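PDB 5GXX: glucanase from Clostridium thermocellum, which probably hydrolyses internal beta-1,4-glucosidic bonds of cellulose chains as a family 9 endoglucanase of the cellulosome. Local coordinates for residues His54-Leu59 / Tyr110-Gly115; Arg285-Pro290 / Pro392-Ser397; Asn484-Leu489 / Asp570-Gly575; Tyr7-Gln12 / Thr432-Phe437. The protein carries 1 engineered substitution. All coordinates share one frame; numbering follows the deposited sequence.

The four contacts illustrate how bonding chemistry follows position in a two-module enzyme. Contacts 1 and 3 are buried, and each involves a beta strand: contact 1 pairs two short strands of the catalytic module, while contact 3 fixes a loop to strand 481-488 in the cellulose-binding region with the help of calcium, their centres about 50 Å apart. Contacts 2 and 4 are partly buried and lean on side-chain polar groups: in contact 2 a threonine and an aspartate join two loops, and in contact 4 a helical glutamine grips a loop backbone. Along the chain, contacts 1 and 2 both lie inside the loop closed by contact 4, whereas contact 3 follows it.

Contact 1 of 4, residues His54-Leu59 / Tyr110-Gly115; sequences HVKFNL and YQIGDG
The carbonyl oxygen of Lys56 accepts a hydrogen bond from the backbone N of Ile112 in strand 108-112 at 3.0 Å, and Gln111 CA adds a weaker CA-H...O contact to the same oxygen. The return bond, from Lys56 N to Ile112 O, measures 2.9 Å and makes Lys56 and Ile112 an antiparallel hydrogen-bonded pair. A longer link from Asn58 N to Tyr110 O, 3.3 Å, carries the pairing into the first turn of helix 58-75; the Asn58 side chain lies against that same carbonyl, its OD1 engaged by Tyr98.

The two faces of the ladder differ in character. On one, the aliphatic chain of Lys56 runs alongside Ile112, with CD 3.9 Å from Ile112 CG1, while its amino group reaches on to the carbonyls of Val44 and Gly46. On the other, Gln111 lies beside Phe57 and brings OE1 to the ring edge, 3.4 Å from CD1, with amide and ring planes 71° apart. The rotation of this amide is set by its NE2, which donates almost straight (175°) to Gly113 O at 2.9 Å and has a further acceptor in Ala186 O. Val55 completes the cluster: with CG1 anti to the backbone N (chi1 -176°), that methyl sits over the centre of the Phe57 ring and against Ile112 O at 3.4 Å.

The Phe57 side chain borders a bound Tris molecule, and segment 54-59 overlaps the end of the Asp-Ala-Gly-Asp-His sequence that supplies the catalytic base in family 9 relatives; the Phe57 side of the small antiparallel sheet thus probably lines the active-site cleft.

Contact 2 of 4, residues Arg285-Pro290 / Pro392-Ser397; sequences RVAYTP and PGRDDS
Thr289 and Asp396 supply the hydrogen bond between segments 285-290 and 392-397, OG1 donating to OD1 at 2.7 Å. The carboxylate oxygen is met on its syn side, with the hydroxyl 29° out of the carboxylate plane. The chi1 of 74° places the Thr289 hydroxyl between the backbone N and the carbonyl carbon, where it also accepts from Leu293 N. Asp396 has partners of its own: Tyr338 of helix 322-340 bonds to OD1 and Gly291 N to OD2, so one buried carboxylate ties together two loops and a helix.

The second loop contains a type I beta turn from Gly393 to Asp396, closed by Asp396 N to Gly393 O at 2.9 Å. An Asx turn overlaps its end, in which Asp395 OD1 accepts from both the backbone N and the hydroxyl of Ser397. Family 9 catalytic modules are (alpha/alpha)6 barrels, and these two loops link barrel helices, leading into helices 301-318 and 412-429.

Weaker CH...O and van der Waals contacts fill in around the polar link. Thr289 CG2 rests on Arg394 O at 3.3 Å, which also receives a CA-H...O contact from Thr289 CA. Pro290 and Asp396 lie antiparallel alongside one another, with Pro290 CD 3.3 Å from Asp396 OD2. Farther out, the bent chain of Arg394 returns its guanidinium to the first loop, where NH1 lies 3.6 Å from Ala287 CB.

Contact 3 of 4, residues Asn484-Leu489 / Asp570-Gly575; sequences NYYMDL and DFSYQG. With CA (calcium ion), chain D.
A calcium site in the C-terminal cellulose-binding region, which has a beta-sandwich fold as in family 3 binding modules, binds the end of strand 481-488 to the loop 570-575. Asp488 contributes its carbonyl oxygen and Asp570 its OD1, each 2.3 Å from the calcium ion; a water, Asp566, Asn569 and Glu491 complete the shell. The Asp570 oxygen that binds the metal also accepts from Asp488 N at 3.0 Å, the N-H arriving from above the carboxylate plane. Metal and backbone therefore hold one oxygen together, and the calcium ion and the N-H probably favour the charged form of Asp570.

Beyond the metal, the loop imitates a neighbouring strand at a single residue. Ser572 N donates to Tyr486 O at 3.0 Å, while Ser572 OG accepts from Tyr486 N at 2.8 Å along an almost straight line of 174°. With OG beside its own backbone N (chi1 -62°), the serine can use both groups on the same tyrosine; Tyr585 O is a further partner of the hydroxyl.

Aromatic side chains flank this pair. Ser572 CB makes a CH-pi contact over the Tyr485 ring, 3.8 Å from its centroid. The side chains of Tyr486 and Phe571 run alongside each other, their rings turned 87° apart, with Tyr486 CD2 and Phe571 CD1 meeting at 3.8 Å. Tyr485 OH comes to the edge of the Tyr573 ring, and it is bridged to Asp570 OD2 by one water, which lies in the plane of the Tyr485 ring and donates to that carboxylate oxygen.

Contact 4 of 4, residues Tyr7-Gln12 / Thr432-Phe437; sequences YAEALQ and TPLANF
Gln12 meets Leu434 through both ends of its amide, and with Glu9 these residues account for the largest share of the buried surface. The Gln12 carbonyl, OE1, accepts from Leu434 N at 2.9 Å, and its NE2 donates to Leu434 O at 3.0 Å. The second bond uses a lone pair of the Leu434 carbonyl, and the Leu434 oxygen sits in the plane of the Gln12 amide; the first is more bent, its donor tilted 20° from the amide carbonyl plane. Two bonds to one residue fix the rotation of the amide and pin the loop at Leu434. An extended side chain, with CG anti to the backbone N (chi1 172°), carries the amide out from helix 7-20 to meet the loop.

Two loop side chains flank the amide. Pro433 CB stands 3.7 Å from Gln12 OE1, and Phe437 runs antiparallel beside it, its CB 3.6 Å from Gln12 NE2; Phe437 is itself set edge-to-face against Tyr16 and Tyr385.

Leu434 spends its side chain on Glu9, about one helical turn before Gln12. Leu434 CG lies 3.7 Å from Glu9 CD. Leu434 CD2 approaches Glu9 OE1 at 3.5 Å, while the charge of Glu9 is met by a salt bridge to Lys13. Next to this, Ala8 CB packs loosely against Pro433.

The chain then runs on toward strand 447-456 and the cellulose-binding region. Because the glutamine reads backbone N-H and C=O as a neighbouring strand would, the chemistry implies that the polar part of the grip is directed at the loop's main chain, with apolar side chains packed around it.

Contact 1 of 4, residues His54-Leu59 / Tyr110-Gly115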
# COMPACT_ATOMS: atom_id res chain seq x y z
N HIS A 54 -1.37 5.43 -29.52
CA HIS A 54 -2.74 5.79 -29.85
C HIS A 54 -2.94 7.28 -30.11
O HIS A 54 -4.06 7.79 -30.07
CB HIS A 54 -3.71 5.21 -28.80
CG HIS A 54 -3.59 3.73 -28.66
ND1 HIS A 54 -2.99 3.12 -27.58
CD2 HIS A 54 -3.91 2.73 -29.52
CE1 HIS A 54 -2.98 1.81 -27.76
NE2 HIS A 54 -3.53 1.55 -28.94
N VAL A 55 -1.86 7.98 -30.41
CA VAL A 55 -1.96 9.39 -30.78
C VAL A 55 -2.31 9.52 -32.26
O VAL A 55 -1.83 8.73 -33.07
CB VAL A 55 -0.63 10.13 -30.50
CG1 VAL A 55 -0.78 11.63 -30.81
CG2 VAL A 55 -0.21 9.94 -29.06
N LYS A 56 -3.14 10.50 -32.59
CA LYS A 56 -3.35 10.91 -33.98
C LYS A 56 -2.46 12.14 -34.21
O LYS A 56 -2.72 13.25 -33.73
CB LYS A 56 -4.84 11.14 -34.27
CG LYS A 56 -5.76 9.98 -33.89
CD LYS A 56 -7.21 10.31 -34.26
CE LYS A 56 -8.15 9.32 -33.64
NZ LYS A 56 -9.54 9.71 -33.99
N PHE A 57 -1.35 11.92 -34.91
CA PHE A 57 -0.39 12.97 -35.24
C PHE A 57 -0.60 13.35 -36.70
O PHE A 57 -0.19 12.59 -37.58
CB PHE A 57 1.06 12.50 -35.09
CG PHE A 57 1.57 12.44 -33.67
CD1 PHE A 57 1.77 13.60 -32.93
CD2 PHE A 57 2.01 11.23 -33.13
CE1 PHE A 57 2.32 13.53 -31.65
CE2 PHE A 57 2.56 11.14 -31.85
CZ PHE A 57 2.73 12.31 -31.10
N ASN A 58 -1.21 14.49 -36.98
CA ASN A 58 -1.65 14.76 -38.35
C ASN A 58 -0.55 14.92 -39.39
O ASN A 58 -0.81 14.69 -40.56
CB ASN A 58 -2.55 16.01 -38.42
CG ASN A 58 -3.97 15.77 -37.94
OD1 ASN A 58 -4.20 14.94 -37.07
ND2 ASN A 58 -4.92 16.50 -38.54
N LEU A 59 0.65 15.35 -38.98
CA LEU A 59 1.71 15.55 -39.96
C LEU A 59 2.12 14.21 -40.59
O LEU A 59 2.00 14.06 -41.81
CB LEU A 59 2.91 16.35 -39.41
CG LEU A 59 4.08 16.63 -40.37
CD1 LEU A 59 3.64 17.33 -41.65
CD2 LEU A 59 5.13 17.45 -39.64
N TYR A 110 -5.20 19.41 -35.27
CA TYR A 110 -3.97 18.81 -35.82
C TYR A 110 -3.38 17.68 -34.99
O TYR A 110 -2.37 17.09 -35.37
CB TYR A 110 -2.91 19.89 -36.10
CG TYR A 110 -2.20 20.48 -34.90
CD1 TYR A 110 -2.72 21.59 -34.22
CD2 TYR A 110 -0.98 19.97 -34.46
CE1 TYR A 110 -2.05 22.15 -33.13
CE2 TYR A 110 -0.30 20.51 -33.37
CZ TYR A 110 -0.84 21.61 -32.72
OH TYR A 110 -0.17 22.15 -31.63
N GLN A 111 -3.99 17.38 -33.84
CA GLN A 111 -3.55 16.28 -33.02
C GLN A 111 -4.66 15.80 -32.10
O GLN A 111 -5.44 16.61 -31.59
CB GLN A 111 -2.32 16.69 -32.20
CG GLN A 111 -1.67 15.57 -31.41
CD GLN A 111 -0.30 15.93 -30.90
OE1 GLN A 111 0.52 16.49 -31.61
NE2 GLN A 111 -0.04 15.56 -29.65
N ILE A 112 -4.76 14.49 -31.89
CA ILE A 112 -5.64 13.94 -30.86
C ILE A 112 -4.78 13.08 -29.95
O ILE A 112 -4.10 12.17 -30.40
CB ILE A 112 -6.78 13.04 -31.41
CG1 ILE A 112 -7.66 13.74 -32.47
CG2 ILE A 112 -7.64 12.48 -30.26
CD1 ILE A 112 -8.45 14.95 -31.99
N GLY A 113 -4.79 13.39 -28.66
CA GLY A 113 -3.94 12.68 -27.71
C GLY A 113 -2.67 13.45 -27.39
O GLY A 113 -2.13 14.19 -28.22
N ASP A 114 -2.22 13.26 -26.16
CA ASP A 114 -1.00 13.85 -25.62
C ASP A 114 0.08 12.79 -25.71
O ASP A 114 -0.08 11.71 -25.15
CB ASP A 114 -1.25 14.21 -24.15
CG ASP A 114 -0.06 14.87 -23.48
OD1 ASP A 114 0.96 14.20 -23.21
OD2 ASP A 114 -0.15 16.08 -23.16
N GLY A 115 1.15 13.10 -26.43
CA GLY A 115 2.24 12.15 -26.67
C GLY A 115 2.76 11.49 -25.41
O GLY A 115 2.83 10.26 -25.32

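Contact 2 of 4, residues Arg285-Pro290 / Pro392-Ser397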
# COMPACT_ATOMS: atom_id res chain seq x y z
N ARG A 285 28.00 10.03 -50.10
CA ARG A 285 27.04 8.94 -50.20
C ARG A 285 26.45 8.68 -48.83
O ARG A 285 27.12 8.88 -47.82
CB ARG A 285 27.74 7.66 -50.67
CG ARG A 285 26.75 6.52 -50.96
CD ARG A 285 27.54 5.28 -51.37
NE ARG A 285 28.25 4.68 -50.25
CZ ARG A 285 28.82 3.47 -50.29
NH1 ARG A 285 28.87 2.79 -51.43
NH2 ARG A 285 29.37 2.96 -49.18
N VAL A 286 25.17 8.31 -48.81
CA VAL A 286 24.54 7.78 -47.62
C VAL A 286 25.34 6.59 -47.06
O VAL A 286 26.00 5.84 -47.79
CB VAL A 286 23.09 7.37 -47.93
CG1 VAL A 286 23.04 6.19 -48.88
CG2 VAL A 286 22.28 7.11 -46.67
N ALA A 287 25.34 6.41 -45.74
CA ALA A 287 25.96 5.21 -45.18
C ALA A 287 25.24 3.98 -45.71
O ALA A 287 24.03 3.98 -45.90
CB ALA A 287 25.89 5.20 -43.65
N TYR A 288 26.02 2.93 -45.94
CA TYR A 288 25.45 1.64 -46.32
C TYR A 288 25.86 0.59 -45.30
O TYR A 288 27.02 0.53 -44.87
CB TYR A 288 25.98 1.20 -47.68
CG TYR A 288 25.06 1.53 -48.83
CD1 TYR A 288 25.10 2.78 -49.46
CD2 TYR A 288 24.11 0.60 -49.24
CE1 TYR A 288 24.24 3.06 -50.51
CE2 TYR A 288 23.24 0.89 -50.27
CZ TYR A 288 23.31 2.11 -50.92
OH TYR A 288 22.41 2.35 -51.93
N THR A 289 24.93 -0.27 -44.93
CA THR A 289 25.36 -1.48 -44.21
C THR A 289 26.14 -2.41 -45.14
O THR A 289 25.97 -2.37 -46.37
CB THR A 289 24.19 -2.29 -43.59
OG1 THR A 289 23.49 -2.97 -44.64
CG2 THR A 289 23.22 -1.38 -42.87
N PRO A 290 27.01 -3.26 -44.56
CA PRO A 290 27.74 -4.20 -45.41
C PRO A 290 26.79 -5.12 -46.16
O PRO A 290 27.11 -5.54 -47.28
CB PRO A 290 28.59 -4.98 -44.41
CG PRO A 290 28.86 -4.00 -43.30
CD PRO A 290 27.52 -3.27 -43.17
N PRO A 392 17.39 -3.02 -38.94
CA PRO A 392 18.65 -3.32 -38.28
C PRO A 392 19.50 -2.08 -38.06
O PRO A 392 19.19 -1.01 -38.58
CB PRO A 392 19.32 -4.28 -39.28
CG PRO A 392 18.83 -3.74 -40.61
CD PRO A 392 17.40 -3.33 -40.38
N GLY A 393 20.54 -2.23 -37.25
CA GLY A 393 21.54 -1.20 -37.07
C GLY A 393 22.45 -1.11 -38.28
O GLY A 393 22.33 -1.83 -39.29
N ARG A 394 23.45 -0.24 -38.13
CA ARG A 394 24.36 0.11 -39.21
C ARG A 394 25.23 -1.05 -39.67
O ARG A 394 25.79 -0.99 -40.76
CB ARG A 394 25.24 1.29 -38.76
CG ARG A 394 24.51 2.62 -38.80
CD ARG A 394 25.32 3.76 -38.16
NE ARG A 394 26.57 4.08 -38.85
CZ ARG A 394 26.74 5.07 -39.73
NH1 ARG A 394 25.73 5.87 -40.07
NH2 ARG A 394 27.94 5.25 -40.28
N ASP A 395 25.41 -2.02 -38.78
CA ASP A 395 26.18 -3.22 -39.05
C ASP A 395 25.29 -4.43 -39.39
O ASP A 395 25.74 -5.58 -39.32
CB ASP A 395 27.05 -3.56 -37.83
CG ASP A 395 26.23 -3.79 -36.57
OD1 ASP A 395 24.99 -3.64 -36.59
OD2 ASP A 395 26.84 -4.10 -35.52
N ASP A 396 24.03 -4.15 -39.76
CA ASP A 396 23.02 -5.19 -40.07
C ASP A 396 22.53 -5.95 -38.83
O ASP A 396 21.78 -6.91 -38.99
CB ASP A 396 23.51 -6.20 -41.14
CG ASP A 396 23.81 -5.54 -42.48
OD1 ASP A 396 22.88 -5.12 -43.19
OD2 ASP A 396 24.99 -5.41 -42.86
N SER A 397 22.90 -5.53 -37.63
CA SER A 397 22.49 -6.28 -36.45
C SER A 397 21.04 -5.99 -36.07
O SER A 397 20.51 -4.90 -36.25
CB SER A 397 23.44 -6.04 -35.26
OG SER A 397 23.27 -4.73 -34.76

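Contact 3 of 4, residues Asn484-Leu489 / Asp570-Gly575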
# COMPACT_ATOMS: atom_id res chain seq x y z
N ASN A 484 -20.89 -17.55 -10.91
CA ASN A 484 -21.62 -18.37 -9.95
C ASN A 484 -20.72 -19.37 -9.22
O ASN A 484 -19.77 -19.91 -9.81
CB ASN A 484 -22.74 -19.14 -10.67
CG ASN A 484 -23.80 -18.23 -11.26
OD1 ASN A 484 -23.90 -17.05 -10.95
ND2 ASN A 484 -24.64 -18.82 -12.12
N TYR A 485 -21.01 -19.57 -7.93
CA TYR A 485 -20.34 -20.59 -7.13
C TYR A 485 -21.39 -21.63 -6.71
O TYR A 485 -22.30 -21.32 -5.94
CB TYR A 485 -19.68 -19.98 -5.87
CG TYR A 485 -18.88 -21.00 -5.09
CD1 TYR A 485 -19.48 -21.78 -4.09
CD2 TYR A 485 -17.53 -21.21 -5.36
CE1 TYR A 485 -18.75 -22.74 -3.40
CE2 TYR A 485 -16.79 -22.16 -4.67
CZ TYR A 485 -17.41 -22.92 -3.69
OH TYR A 485 -16.62 -23.86 -3.05
N TYR A 486 -21.26 -22.85 -7.22
CA TYR A 486 -22.23 -23.91 -7.02
C TYR A 486 -21.82 -24.91 -5.95
O TYR A 486 -20.67 -25.34 -5.89
CB TYR A 486 -22.44 -24.70 -8.32
CG TYR A 486 -22.94 -23.91 -9.50
CD1 TYR A 486 -24.30 -23.71 -9.70
CD2 TYR A 486 -22.05 -23.41 -10.44
CE1 TYR A 486 -24.78 -23.00 -10.80
CE2 TYR A 486 -22.52 -22.70 -11.54
CZ TYR A 486 -23.88 -22.50 -11.71
OH TYR A 486 -24.32 -21.79 -12.80
N MET A 487 -22.81 -25.30 -5.16
CA MET A 487 -22.64 -26.23 -4.04
C MET A 487 -23.69 -27.33 -4.09
O MET A 487 -24.78 -27.13 -4.61
CB MET A 487 -22.84 -25.48 -2.72
CG MET A 487 -21.94 -24.29 -2.55
SD MET A 487 -22.63 -23.18 -1.30
CE MET A 487 -23.70 -22.13 -2.29
N ASP A 488 -23.35 -28.47 -3.50
CA ASP A 488 -24.31 -29.54 -3.23
C ASP A 488 -24.57 -29.50 -1.72
O ASP A 488 -23.66 -29.66 -0.92
CB ASP A 488 -23.73 -30.89 -3.66
CG ASP A 488 -24.72 -32.03 -3.52
OD1 ASP A 488 -25.64 -31.93 -2.69
OD2 ASP A 488 -24.56 -33.04 -4.25
N LEU A 489 -25.83 -29.25 -1.36
CA LEU A 489 -26.19 -29.10 0.05
C LEU A 489 -26.85 -30.35 0.62
O LEU A 489 -27.51 -30.29 1.66
CB LEU A 489 -27.09 -27.87 0.24
CG LEU A 489 -26.50 -26.50 -0.11
CD1 LEU A 489 -27.46 -25.40 0.32
CD2 LEU A 489 -25.13 -26.27 0.50
N ASP A 570 -19.12 -30.22 -3.91
CA ASP A 570 -19.60 -28.95 -4.46
C ASP A 570 -18.98 -28.73 -5.84
O ASP A 570 -17.77 -28.85 -6.00
CB ASP A 570 -19.23 -27.80 -3.54
CG ASP A 570 -19.95 -27.86 -2.20
OD1 ASP A 570 -20.79 -28.78 -1.96
OD2 ASP A 570 -19.66 -26.98 -1.37
N PHE A 571 -19.84 -28.45 -6.82
CA PHE A 571 -19.42 -28.30 -8.22
C PHE A 571 -18.28 -27.29 -8.39
O PHE A 571 -17.31 -27.54 -9.10
CB PHE A 571 -20.63 -27.92 -9.09
CG PHE A 571 -20.29 -27.69 -10.55
CD1 PHE A 571 -19.91 -26.44 -11.00
CD2 PHE A 571 -20.39 -28.73 -11.47
CE1 PHE A 571 -19.62 -26.23 -12.35
CE2 PHE A 571 -20.10 -28.54 -12.81
CZ PHE A 571 -19.71 -27.28 -13.25
N SER A 572 -18.37 -26.15 -7.71
CA SER A 572 -17.36 -25.12 -7.89
C SER A 572 -16.08 -25.28 -7.08
O SER A 572 -15.12 -24.55 -7.29
CB SER A 572 -17.98 -23.75 -7.69
OG SER A 572 -18.99 -23.56 -8.65
N TYR A 573 -16.06 -26.24 -6.16
CA TYR A 573 -14.85 -26.56 -5.40
C TYR A 573 -13.88 -27.45 -6.16
O TYR A 573 -12.71 -27.56 -5.78
CB TYR A 573 -15.26 -27.27 -4.11
CG TYR A 573 -14.33 -27.10 -2.93
CD1 TYR A 573 -14.17 -25.86 -2.32
CD2 TYR A 573 -13.67 -28.20 -2.38
CE1 TYR A 573 -13.35 -25.72 -1.20
CE2 TYR A 573 -12.85 -28.06 -1.27
CZ TYR A 573 -12.70 -26.82 -0.68
OH TYR A 573 -11.89 -26.69 0.43
N GLN A 574 -14.35 -28.08 -7.24
CA GLN A 574 -13.55 -29.08 -7.94
C GLN A 574 -12.23 -28.51 -8.40
O GLN A 574 -12.20 -27.47 -9.06
CB GLN A 574 -14.27 -29.60 -9.18
CG GLN A 574 -15.63 -30.21 -8.94
CD GLN A 574 -16.26 -30.65 -10.25
OE1 GLN A 574 -17.20 -30.02 -10.74
NE2 GLN A 574 -15.74 -31.73 -10.83
N GLY A 575 -11.14 -29.19 -8.05
CA GLY A 575 -9.81 -28.83 -8.54
C GLY A 575 -9.16 -27.64 -7.86
O GLY A 575 -7.99 -27.36 -8.12
CA CA D . -21.52 -29.92 -0.07
O HOH W 1 -17.88 -24.96 -1.00
O HOH W 2 -21.27 -27.70 0.75

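Contact 4 of 4, residues Tyr7-Gln12 / Thr432-Phe437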
# COMPACT_ATOMS: atom_id res chain seq x y z
N TYR A 7 5.65 -10.08 -54.27
CA TYR A 7 5.38 -8.66 -54.02
C TYR A 7 3.89 -8.37 -53.87
O TYR A 7 3.53 -7.48 -53.11
CB TYR A 7 5.98 -7.75 -55.09
CG TYR A 7 7.48 -7.90 -55.24
CD1 TYR A 7 8.35 -7.45 -54.25
CD2 TYR A 7 8.02 -8.48 -56.39
CE1 TYR A 7 9.73 -7.59 -54.41
CE2 TYR A 7 9.39 -8.63 -56.55
CZ TYR A 7 10.23 -8.20 -55.55
OH TYR A 7 11.59 -8.34 -55.73
N ALA A 8 3.04 -9.14 -54.55
CA ALA A 8 1.59 -8.98 -54.38
C ALA A 8 1.14 -9.31 -52.96
O ALA A 8 0.30 -8.61 -52.40
CB ALA A 8 0.81 -9.85 -55.38
N GLU A 9 1.69 -10.38 -52.39
CA GLU A 9 1.37 -10.74 -51.00
C GLU A 9 1.94 -9.70 -50.03
O GLU A 9 1.27 -9.30 -49.08
CB GLU A 9 1.88 -12.13 -50.62
CG GLU A 9 1.50 -12.55 -49.20
CD GLU A 9 2.20 -13.83 -48.79
OE1 GLU A 9 2.34 -14.72 -49.65
OE2 GLU A 9 2.60 -13.95 -47.61
N ALA A 10 3.17 -9.25 -50.27
CA ALA A 10 3.73 -8.16 -49.47
C ALA A 10 2.84 -6.92 -49.50
O ALA A 10 2.56 -6.29 -48.47
CB ALA A 10 5.12 -7.83 -49.96
N LEU A 11 2.39 -6.55 -50.69
CA LEU A 11 1.49 -5.41 -50.84
C LEU A 11 0.18 -5.57 -50.11
O LEU A 11 -0.26 -4.63 -49.41
CB LEU A 11 1.22 -5.17 -52.33
CG LEU A 11 0.23 -4.05 -52.65
CD1 LEU A 11 0.80 -2.71 -52.16
CD2 LEU A 11 -0.05 -4.02 -54.16
N GLN A 12 -0.43 -6.74 -50.27
CA GLN A 12 -1.67 -7.12 -49.60
C GLN A 12 -1.54 -6.93 -48.09
O GLN A 12 -2.41 -6.34 -47.45
CB GLN A 12 -2.00 -8.58 -49.96
CG GLN A 12 -3.16 -9.21 -49.20
CD GLN A 12 -3.25 -10.71 -49.49
OE1 GLN A 12 -2.23 -11.39 -49.61
NE2 GLN A 12 -4.48 -11.22 -49.61
N THR A 432 0.45 -13.63 -56.85
CA THR A 432 -0.92 -13.88 -56.41
C THR A 432 -1.07 -13.55 -54.92
O THR A 432 -0.29 -14.01 -54.10
CB THR A 432 -1.32 -15.34 -56.66
OG1 THR A 432 -0.89 -15.75 -57.97
CG2 THR A 432 -2.83 -15.52 -56.56
N PRO A 433 -2.08 -12.76 -54.56
CA PRO A 433 -2.27 -12.51 -53.12
C PRO A 433 -2.78 -13.77 -52.40
O PRO A 433 -3.26 -14.69 -53.06
CB PRO A 433 -3.32 -11.40 -53.11
CG PRO A 433 -4.12 -11.65 -54.36
CD PRO A 433 -3.09 -12.06 -55.38
N LEU A 434 -2.64 -13.84 -51.08
CA LEU A 434 -3.17 -14.95 -50.28
C LEU A 434 -4.70 -15.00 -50.29
O LEU A 434 -5.35 -14.03 -49.92
CB LEU A 434 -2.75 -14.83 -48.81
CG LEU A 434 -1.31 -15.07 -48.38
CD1 LEU A 434 -1.34 -15.33 -46.87
CD2 LEU A 434 -0.76 -16.27 -49.14
N ALA A 435 -5.25 -16.14 -50.68
CA ALA A 435 -6.71 -16.28 -50.83
C ALA A 435 -7.52 -16.11 -49.56
O ALA A 435 -8.60 -15.51 -49.57
CB ALA A 435 -7.06 -17.61 -51.51
N ASN A 436 -7.05 -16.66 -48.44
CA ASN A 436 -7.95 -16.70 -47.30
C ASN A 436 -7.52 -15.69 -46.23
O ASN A 436 -7.51 -15.98 -45.03
CB ASN A 436 -8.07 -18.14 -46.75
CG ASN A 436 -8.37 -19.18 -47.84
OD1 ASN A 436 -9.42 -19.14 -48.51
ND2 ASN A 436 -7.46 -20.14 -48.01
N PHE A 437 -7.16 -14.49 -46.66
CA PHE A 437 -6.40 -13.58 -45.80
C PHE A 437 -7.29 -12.51 -45.15
O PHE A 437 -8.13 -11.90 -45.82
CB PHE A 437 -5.21 -12.97 -46.57
CG PHE A 437 -4.50 -11.90 -45.79
CD1 PHE A 437 -3.54 -12.23 -44.84
CD2 PHE A 437 -4.87 -10.57 -45.93
CE1 PHE A 437 -2.91 -11.23 -44.08
CE2 PHE A 437 -4.29 -9.58 -45.15
CZ PHE A 437 -3.31 -9.91 -44.24